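Local coordinates for spermidine N(1)-acetyltransferase (PDB 3K9U), which catalyses transfer of an acetyl group from acetyl-CoA to polyamines such as spermidine, protecting the cell against polyamine toxicity, at residues E18-S23 / I75-L80; I83-E88 / K118-C123. One frame throughout, in Å; residues are numbered along the deposited sequence.

Interaction 1: E18-S23 / I75-L80; sequences EVARES and IGFIEL
Val19 sets both of its methyls against strand backbone, at a point where the strand carries a classic beta bulge, and one of them meets the edge of the Phe77 ring as well. Its CG1 comes to 3.8 Å from Ile75 O and 4.0 Å from Gly76 CA, while CG2 lies 4.1 Å from Ile75 CA. The side chain of Ile75 leaves its backbone on the far side, where it touches Ile103 of helix 103-118, and Gly76 has no side chain, so backbone atoms face the valine. The bulge is made by Ile75 and Gly76, which both face Ala68 on strand 63-70. Val19 CG1 is anti to the backbone N (chi1 170°), and this turn of the valine also brings the methyl to the Phe77 ring, 4.1 Å from Phe77 CE1. It meets the ring at its edge, near the ring plane, and so does the backbone N of Ala20; Ala20 CB is 4.2 Å from the same Phe77 CE1. Phe77 leaves its strand to one side, and with chi1 at 60° CG stands between the backbone N and the carbonyl carbon, from where the ring reaches over to the helix. In the acetyltransferase (GNAT) fold this is helix 13-27 packed across the central sheet: the two segments run almost at right angles, 93° between their directions, with axes 8.2 Å apart at closest approach. The touching residues are all buried, and the contact is entirely van der Waals. One turn on from Val19, Ser23 hydrogen-bonds through OG to Leu94 O and touches the bound acetyl-CoA. Glu18 and Arg21 lie away from the strand, and Arg21 NE donates a nearly straight 3.0 Å bond to the syn side of Glu18 OE1, forming a salt bridge.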
ATOM      1  N   GLU A  18      17.511   1.843  -2.463  1.00 23.15           N
ATOM      2  CA  GLU A  18      16.335   2.690  -2.270  1.00 24.18           C
ATOM      3  C   GLU A  18      15.059   1.914  -1.987  1.00 23.04           C
ATOM      4  O   GLU A  18      14.281   2.314  -1.158  1.00 22.73           O
ATOM      5  CB  GLU A  18      16.127   3.635  -3.444  1.00 25.28           C
ATOM      6  CG  GLU A  18      17.180   4.769  -3.566  1.00 30.60           C
ATOM      7  CD  GLU A  18      17.821   5.191  -2.229  1.00 37.48           C
ATOM      8  OE1 GLU A  18      17.080   5.593  -1.298  1.00 40.61           O
ATOM      9  OE2 GLU A  18      19.078   5.123  -2.118  1.00 40.80           O
ATOM     10  N   VAL A  19      14.851   0.807  -2.682  1.00 22.72           N
ATOM     11  CA  VAL A  19      13.757  -0.087  -2.398  1.00 21.81           C
ATOM     12  C   VAL A  19      13.806  -0.559  -0.919  1.00 22.08           C
ATOM     13  O   VAL A  19      12.833  -0.386  -0.149  1.00 21.72           O
ATOM     14  CB  VAL A  19      13.832  -1.311  -3.349  1.00 22.47           C
ATOM     15  CG1 VAL A  19      12.865  -2.391  -2.935  1.00 22.89           C
ATOM     16  CG2 VAL A  19      13.593  -0.880  -4.818  1.00 23.13           C
ATOM     17  N   ALA A  20      14.939  -1.137  -0.533  1.00 21.15           N
ATOM     18  CA  ALA A  20      15.178  -1.579   0.835  1.00 21.61           C
ATOM     19  C   ALA A  20      14.877  -0.453   1.791  1.00 22.03           C
ATOM     20  O   ALA A  20      14.108  -0.619   2.759  1.00 21.75           O
ATOM     21  CB  ALA A  20      16.612  -2.002   1.009  1.00 21.47           C
ATOM     22  N   ARG A  21      15.472   0.704   1.521  1.00 21.58           N
ATOM     23  CA  ARG A  21      15.313   1.812   2.437  1.00 22.26           C
ATOM     24  C   ARG A  21      13.819   2.098   2.633  1.00 22.43           C
ATOM     25  O   ARG A  21      13.364   2.223   3.769  1.00 21.39           O
ATOM     26  CB  ARG A  21      16.030   3.077   1.953  1.00 21.70           C
ATOM     27  CG  ARG A  21      15.900   4.236   2.963  1.00 24.10           C
ATOM     28  CD  ARG A  21      16.257   5.614   2.367  1.00 26.61           C
ATOM     29  NE  ARG A  21      17.513   5.554   1.637  1.00 26.63           N
ATOM     30  CZ  ARG A  21      18.705   5.495   2.208  1.00 27.83           C
ATOM     31  NH1 ARG A  21      18.824   5.529   3.531  1.00 28.64           N
ATOM     32  NH2 ARG A  21      19.788   5.431   1.444  1.00 29.51           N
ATOM     33  N   GLU A  22      13.083   2.210   1.522  1.00 22.42           N
ATOM     34  CA  GLU A  22      11.673   2.619   1.577  1.00 23.29           C
ATOM     35  C   GLU A  22      10.838   1.530   2.214  1.00 21.22           C
ATOM     36  O   GLU A  22       9.926   1.796   2.969  1.00 20.00           O
ATOM     37  CB  GLU A  22      11.111   2.926   0.176  1.00 24.20           C
ATOM     38  CG  GLU A  22      11.596   4.242  -0.403  1.00 30.05           C
ATOM     39  CD  GLU A  22      10.905   4.576  -1.728  1.00 38.70           C
ATOM     40  OE1 GLU A  22      11.630   4.686  -2.742  1.00 41.92           O
ATOM     41  OE2 GLU A  22       9.641   4.702  -1.754  1.00 45.56           O
ATOM     42  N   SER A  23      11.169   0.286   1.915  1.00 20.64           N
ATOM     43  CA  SER A  23      10.386  -0.815   2.465  1.00 19.94           C
ATOM     44  C   SER A  23      10.591  -0.933   3.985  1.00 19.55           C
ATOM     45  O   SER A  23       9.633  -1.120   4.731  1.00 19.00           O
ATOM     46  CB  SER A  23      10.719  -2.110   1.746  1.00 19.23           C
ATOM     47  OG  SER A  23       9.717  -3.077   1.975  1.00 17.63           O
ATOM     48  N   ILE A  75      11.514  -2.865  -8.254  1.00 18.02           N
ATOM     49  CA  ILE A  75      10.665  -2.443  -7.142  1.00 17.64           C
ATOM     50  C   ILE A  75      10.595  -3.427  -5.961  1.00 18.23           C
ATOM     51  O   ILE A  75       9.792  -3.240  -5.052  1.00 19.23           O
ATOM     52  CB  ILE A  75       9.254  -2.075  -7.600  1.00 16.80           C
ATOM     53  CG1 ILE A  75       8.575  -3.203  -8.414  1.00 18.44           C
ATOM     54  CG2 ILE A  75       9.288  -0.747  -8.442  1.00 20.38           C
ATOM     55  CD1 ILE A  75       8.172  -4.517  -7.620  1.00 14.16           C
ATOM     56  N   GLY A  76      11.393  -4.493  -5.986  1.00 17.92           N
ATOM     57  CA  GLY A  76      11.371  -5.483  -4.904  1.00 17.02           C
ATOM     58  C   GLY A  76      12.435  -6.534  -5.132  1.00 17.35           C
ATOM     59  O   GLY A  76      13.016  -6.609  -6.231  1.00 17.18           O
ATOM     60  N   PHE A  77      12.712  -7.340  -4.117  1.00 17.04           N
ATOM     61  CA  PHE A  77      13.679  -8.419  -4.274  1.00 17.76           C
ATOM     62  C   PHE A  77      13.481  -9.513  -3.256  1.00 17.44           C
ATOM     63  O   PHE A  77      12.801  -9.316  -2.290  1.00 17.80           O
ATOM     64  CB  PHE A  77      15.100  -7.865  -4.128  1.00 17.52           C
ATOM     65  CG  PHE A  77      15.362  -7.218  -2.783  1.00 18.52           C
ATOM     66  CD1 PHE A  77      15.062  -5.868  -2.566  1.00 19.28           C
ATOM     67  CD2 PHE A  77      15.865  -7.947  -1.735  1.00 19.63           C
ATOM     68  CE1 PHE A  77      15.286  -5.265  -1.322  1.00 19.12           C
ATOM     69  CE2 PHE A  77      16.092  -7.349  -0.492  1.00 20.43           C
ATOM     70  CZ  PHE A  77      15.803  -5.999  -0.292  1.00 17.69           C
ATOM     71  N   ILE A  78      14.129 -10.651  -3.468  1.00 18.50           N
ATOM     72  CA  ILE A  78      14.051 -11.765  -2.558  1.00 18.94           C
ATOM     73  C   ILE A  78      15.424 -12.407  -2.467  1.00 20.13           C
ATOM     74  O   ILE A  78      16.156 -12.438  -3.453  1.00 20.91           O
ATOM     75  CB  ILE A  78      12.983 -12.789  -3.021  1.00 18.98           C
ATOM     76  CG1 ILE A  78      12.648 -13.756  -1.880  1.00 18.19           C
ATOM     77  CG2 ILE A  78      13.446 -13.520  -4.291  1.00 15.94           C
ATOM     78  CD1 ILE A  78      11.561 -14.841  -2.209  1.00 15.43           C
ATOM     79  N   GLU A  79      15.788 -12.874  -1.273  1.00 21.44           N
ATOM     80  CA  GLU A  79      17.048 -13.560  -1.044  1.00 23.01           C
ATOM     81  C   GLU A  79      16.779 -14.866  -0.303  1.00 23.54           C
ATOM     82  O   GLU A  79      16.137 -14.861   0.732  1.00 23.52           O
ATOM     83  CB  GLU A  79      18.026 -12.690  -0.227  1.00 23.75           C
ATOM     84  CG  GLU A  79      19.457 -13.349  -0.055  1.00 27.05           C
ATOM     85  CD  GLU A  79      20.475 -12.491   0.719  1.00 31.54           C
ATOM     86  OE1 GLU A  79      20.212 -12.108   1.893  1.00 36.55           O
ATOM     87  OE2 GLU A  79      21.557 -12.199   0.149  1.00 37.01           O
ATOM     88  N   LEU A  80      17.275 -15.972  -0.836  1.00 25.32           N
ATOM     89  CA  LEU A  80      17.247 -17.252  -0.122  1.00 26.91           C
ATOM     90  C   LEU A  80      18.573 -17.989  -0.183  1.00 26.84           C
ATOM     91  O   LEU A  80      19.236 -17.944  -1.205  1.00 29.10           O
ATOM     92  CB  LEU A  80      16.181 -18.182  -0.696  1.00 27.37           C
ATOM     93  CG  LEU A  80      14.806 -17.611  -0.965  1.00 27.73           C
ATOM     94  CD1 LEU A  80      14.742 -17.177  -2.403  1.00 27.80           C
ATOM     95  CD2 LEU A  80      13.779 -18.696  -0.654  1.00 29.78           C
TER

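Interaction 2: I83-E88 / K118-C123; sequences IANKAE and KGILEC
Ala87 N donates to Glu122 O across 2.9 Å, in the carbonyl plane and nearly straight at 169°. Next to it, Ala87 O receives a CA-H...O contact from Cys123 CA at 3.4 Å, and Ala87 and Cys123 form a parallel bridge with their side chains on the same face of the sheet. There Ala87 CB lies 4.0 Å from Cys123 SG and 3.9 Å from Ile120 CG2, a small apolar cluster to which Met115 of helix 103-118 adds its side chain. This is where strands 86-94 and 122-128 begin to pair, the two parallel strands of a beta-alpha-beta unit joined through helix 103-118. The helix closes in a Schellman motif with Gly119, at positive phi, as its C-prime residue, and the chain then turns through Ile120 into the second strand. Asn85 belongs to the type I' turn that leads from strand 73-83 into strand 86-94. Its side chain, carried to the contact with CG anti to the backbone N (chi1 -154°), crosses that of Ile120 at an angle, OD1 lying against Ile120 CD1 at 3.5 Å and Ile120 CG1 at 3.6 Å. That oxygen is buried here and has no hydrogen-bonding partner in the model. Lys86 and Glu122 run side by side, both extended and pointing the same way, and Lys86 NZ makes a weak 3.5 Å salt bridge to Glu122 OE2. The lysine may ease the closeness of Glu122 OE1 to the like-charged Glu156 on strand 152-158.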
ATOM      1  N   ILE A  83      21.272 -24.560   2.258  1.00 23.21           N
ATOM      2  CA  ILE A  83      22.337 -25.256   2.985  1.00 22.85           C
ATOM      3  C   ILE A  83      21.840 -26.621   3.409  1.00 22.00           C
ATOM      4  O   ILE A  83      20.713 -26.754   3.871  1.00 20.82           O
ATOM      5  CB  ILE A  83      22.716 -24.542   4.293  1.00 23.68           C
ATOM      6  CG1 ILE A  83      23.180 -23.118   4.038  1.00 26.71           C
ATOM      7  CG2 ILE A  83      23.827 -25.316   5.028  1.00 23.25           C
ATOM      8  CD1 ILE A  83      23.121 -22.265   5.276  1.00 31.13           C
ATOM      9  N   ALA A  84      22.702 -27.619   3.301  1.00 21.16           N
ATOM     10  CA  ALA A  84      22.317 -29.000   3.511  1.00 21.93           C
ATOM     11  C   ALA A  84      20.960 -29.290   2.885  1.00 22.38           C
ATOM     12  O   ALA A  84      20.115 -29.920   3.525  1.00 22.20           O
ATOM     13  CB  ALA A  84      22.278 -29.321   5.021  1.00 21.84           C
ATOM     14  N   ASN A  85      20.726 -28.782   1.674  1.00 23.06           N
ATOM     15  CA  ASN A  85      19.488 -29.071   0.943  1.00 24.82           C
ATOM     16  C   ASN A  85      18.190 -28.566   1.632  1.00 24.80           C
ATOM     17  O   ASN A  85      17.105 -29.042   1.326  1.00 25.74           O
ATOM     18  CB  ASN A  85      19.426 -30.588   0.671  1.00 26.91           C
ATOM     19  CG  ASN A  85      18.591 -30.957  -0.551  1.00 31.54           C
ATOM     20  OD1 ASN A  85      17.793 -30.161  -1.060  1.00 38.88           O
ATOM     21  ND2 ASN A  85      18.769 -32.181  -1.018  1.00 34.16           N
ATOM     22  N   LYS A  86      18.307 -27.596   2.543  1.00 23.48           N
ATOM     23  CA  LYS A  86      17.163 -26.894   3.127  1.00 23.35           C
ATOM     24  C   LYS A  86      17.281 -25.412   2.762  1.00 22.72           C
ATOM     25  O   LYS A  86      18.394 -24.897   2.629  1.00 22.63           O
ATOM     26  CB  LYS A  86      17.171 -27.006   4.653  1.00 23.57           C
ATOM     27  CG  LYS A  86      17.048 -28.420   5.232  1.00 26.72           C
ATOM     28  CD  LYS A  86      16.508 -28.324   6.672  1.00 30.45           C
ATOM     29  CE  LYS A  86      16.804 -29.542   7.511  1.00 32.16           C
ATOM     30  NZ  LYS A  86      15.930 -29.631   8.745  1.00 32.59           N
ATOM     31  N   ALA A  87      16.158 -24.734   2.594  1.00 21.64           N
ATOM     32  CA  ALA A  87      16.169 -23.329   2.196  1.00 22.67           C
ATOM     33  C   ALA A  87      15.939 -22.397   3.391  1.00 23.21           C
ATOM     34  O   ALA A  87      15.157 -22.698   4.292  1.00 24.02           O
ATOM     35  CB  ALA A  87      15.114 -23.076   1.131  1.00 21.02           C
ATOM     36  N   GLU A  88      16.610 -21.258   3.398  1.00 24.09           N
ATOM     37  CA  GLU A  88      16.236 -20.196   4.317  1.00 24.50           C
ATOM     38  C   GLU A  88      15.855 -18.965   3.485  1.00 24.47           C
ATOM     39  O   GLU A  88      16.603 -18.539   2.588  1.00 23.81           O
ATOM     40  CB  GLU A  88      17.318 -19.876   5.352  1.00 23.82           C
ATOM     41  CG  GLU A  88      16.851 -18.679   6.210  1.00 29.78           C
ATOM     42  CD  GLU A  88      17.498 -18.502   7.579  1.00 30.71           C
ATOM     43  OE1 GLU A  88      18.567 -19.052   7.858  1.00 34.13           O
ATOM     44  OE2 GLU A  88      16.906 -17.753   8.379  1.00 34.83           O
ATOM     45  N   LYS A 118      15.827 -28.234  -7.695  1.00 31.14           N
ATOM     46  CA  LYS A 118      16.951 -28.690  -6.856  1.00 31.39           C
ATOM     47  C   LYS A 118      16.576 -29.815  -5.904  1.00 31.48           C
ATOM     48  O   LYS A 118      17.452 -30.530  -5.426  1.00 31.41           O
ATOM     49  CB  LYS A 118      17.550 -27.526  -6.060  1.00 31.56           C
ATOM     50  CG  LYS A 118      18.361 -26.605  -6.938  1.00 33.32           C
ATOM     51  CD  LYS A 118      18.839 -25.357  -6.215  1.00 37.17           C
ATOM     52  CE  LYS A 118      19.614 -24.463  -7.182  1.00 39.68           C
ATOM     53  NZ  LYS A 118      20.469 -25.276  -8.165  1.00 42.23           N
ATOM     54  N   GLY A 119      15.280 -29.976  -5.634  1.00 31.03           N
ATOM     55  CA  GLY A 119      14.794 -31.018  -4.739  1.00 30.80           C
ATOM     56  C   GLY A 119      14.656 -30.578  -3.286  1.00 30.76           C
ATOM     57  O   GLY A 119      14.576 -31.422  -2.400  1.00 30.30           O
ATOM     58  N   ILE A 120      14.603 -29.269  -3.031  1.00 30.70           N
ATOM     59  CA  ILE A 120      14.503 -28.756  -1.654  1.00 30.77           C
ATOM     60  C   ILE A 120      13.106 -29.058  -1.155  1.00 30.64           C
ATOM     61  O   ILE A 120      12.134 -28.763  -1.843  1.00 31.85           O
ATOM     62  CB  ILE A 120      14.796 -27.218  -1.549  1.00 31.12           C
ATOM     63  CG1 ILE A 120      16.296 -26.934  -1.640  1.00 31.99           C
ATOM     64  CG2 ILE A 120      14.306 -26.644  -0.210  1.00 29.02           C
ATOM     65  CD1 ILE A 120      16.933 -27.354  -2.898  1.00 31.73           C
ATOM     66  N   LEU A 121      13.000 -29.657   0.026  1.00 30.37           N
ATOM     67  CA  LEU A 121      11.704 -30.085   0.548  1.00 30.51           C
ATOM     68  C   LEU A 121      11.249 -29.278   1.773  1.00 29.91           C
ATOM     69  O   LEU A 121      10.194 -29.582   2.355  1.00 29.51           O
ATOM     70  CB  LEU A 121      11.709 -31.595   0.866  1.00 31.65           C
ATOM     71  CG  LEU A 121      11.891 -32.574  -0.314  1.00 32.47           C
ATOM     72  CD1 LEU A 121      12.058 -33.981   0.206  1.00 33.88           C
ATOM     73  CD2 LEU A 121      10.721 -32.503  -1.318  1.00 33.55           C
ATOM     74  N   GLU A 122      12.001 -28.231   2.128  1.00 28.47           N
ATOM     75  CA  GLU A 122      11.698 -27.421   3.306  1.00 27.22           C
ATOM     76  C   GLU A 122      12.330 -26.028   3.206  1.00 26.08           C
ATOM     77  O   GLU A 122      13.476 -25.881   2.755  1.00 25.19           O
ATOM     78  CB  GLU A 122      12.228 -28.137   4.539  1.00 28.08           C
ATOM     79  CG  GLU A 122      11.868 -27.538   5.893  1.00 31.31           C
ATOM     80  CD  GLU A 122      12.083 -28.558   7.028  1.00 36.97           C
ATOM     81  OE1 GLU A 122      11.311 -28.562   8.017  1.00 41.50           O
ATOM     82  OE2 GLU A 122      13.005 -29.390   6.907  1.00 39.54           O
ATOM     83  N   CYS A 123      11.574 -25.024   3.648  1.00 24.87           N
ATOM     84  CA  CYS A 123      11.999 -23.642   3.661  1.00 24.59           C
ATOM     85  C   CYS A 123      11.647 -23.022   4.994  1.00 24.62           C
ATOM     86  O   CYS A 123      10.512 -23.139   5.438  1.00 25.11           O
ATOM     87  CB  CYS A 123      11.299 -22.869   2.546  1.00 24.43           C
ATOM     88  SG  CYS A 123      11.864 -21.145   2.431  1.00 24.61           S
TER

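Overall arrangement
Interactions 1 and 2 lie in series along the chain and share one sheet, their centres 23 Å apart. Strand 73-83, which takes helix 13-27 in interaction 1, is joined by the turn of interaction 2 to its antiparallel neighbour 86-94, and the two contacts touch where Leu80 CB lies 3.3 Å from Glu88 O. Further along, strand 86-94 supplies Leu92, Tyr93 and Leu94 to acetyl-CoA. Interaction 1 is nearer the cofactor: Ser23 touches it and Gly76 is about 7 Å away. In interaction 2 the Cys123 side chain stays about 9 Å from it and about 8 Å from that of Tyr138, probably the proton donor.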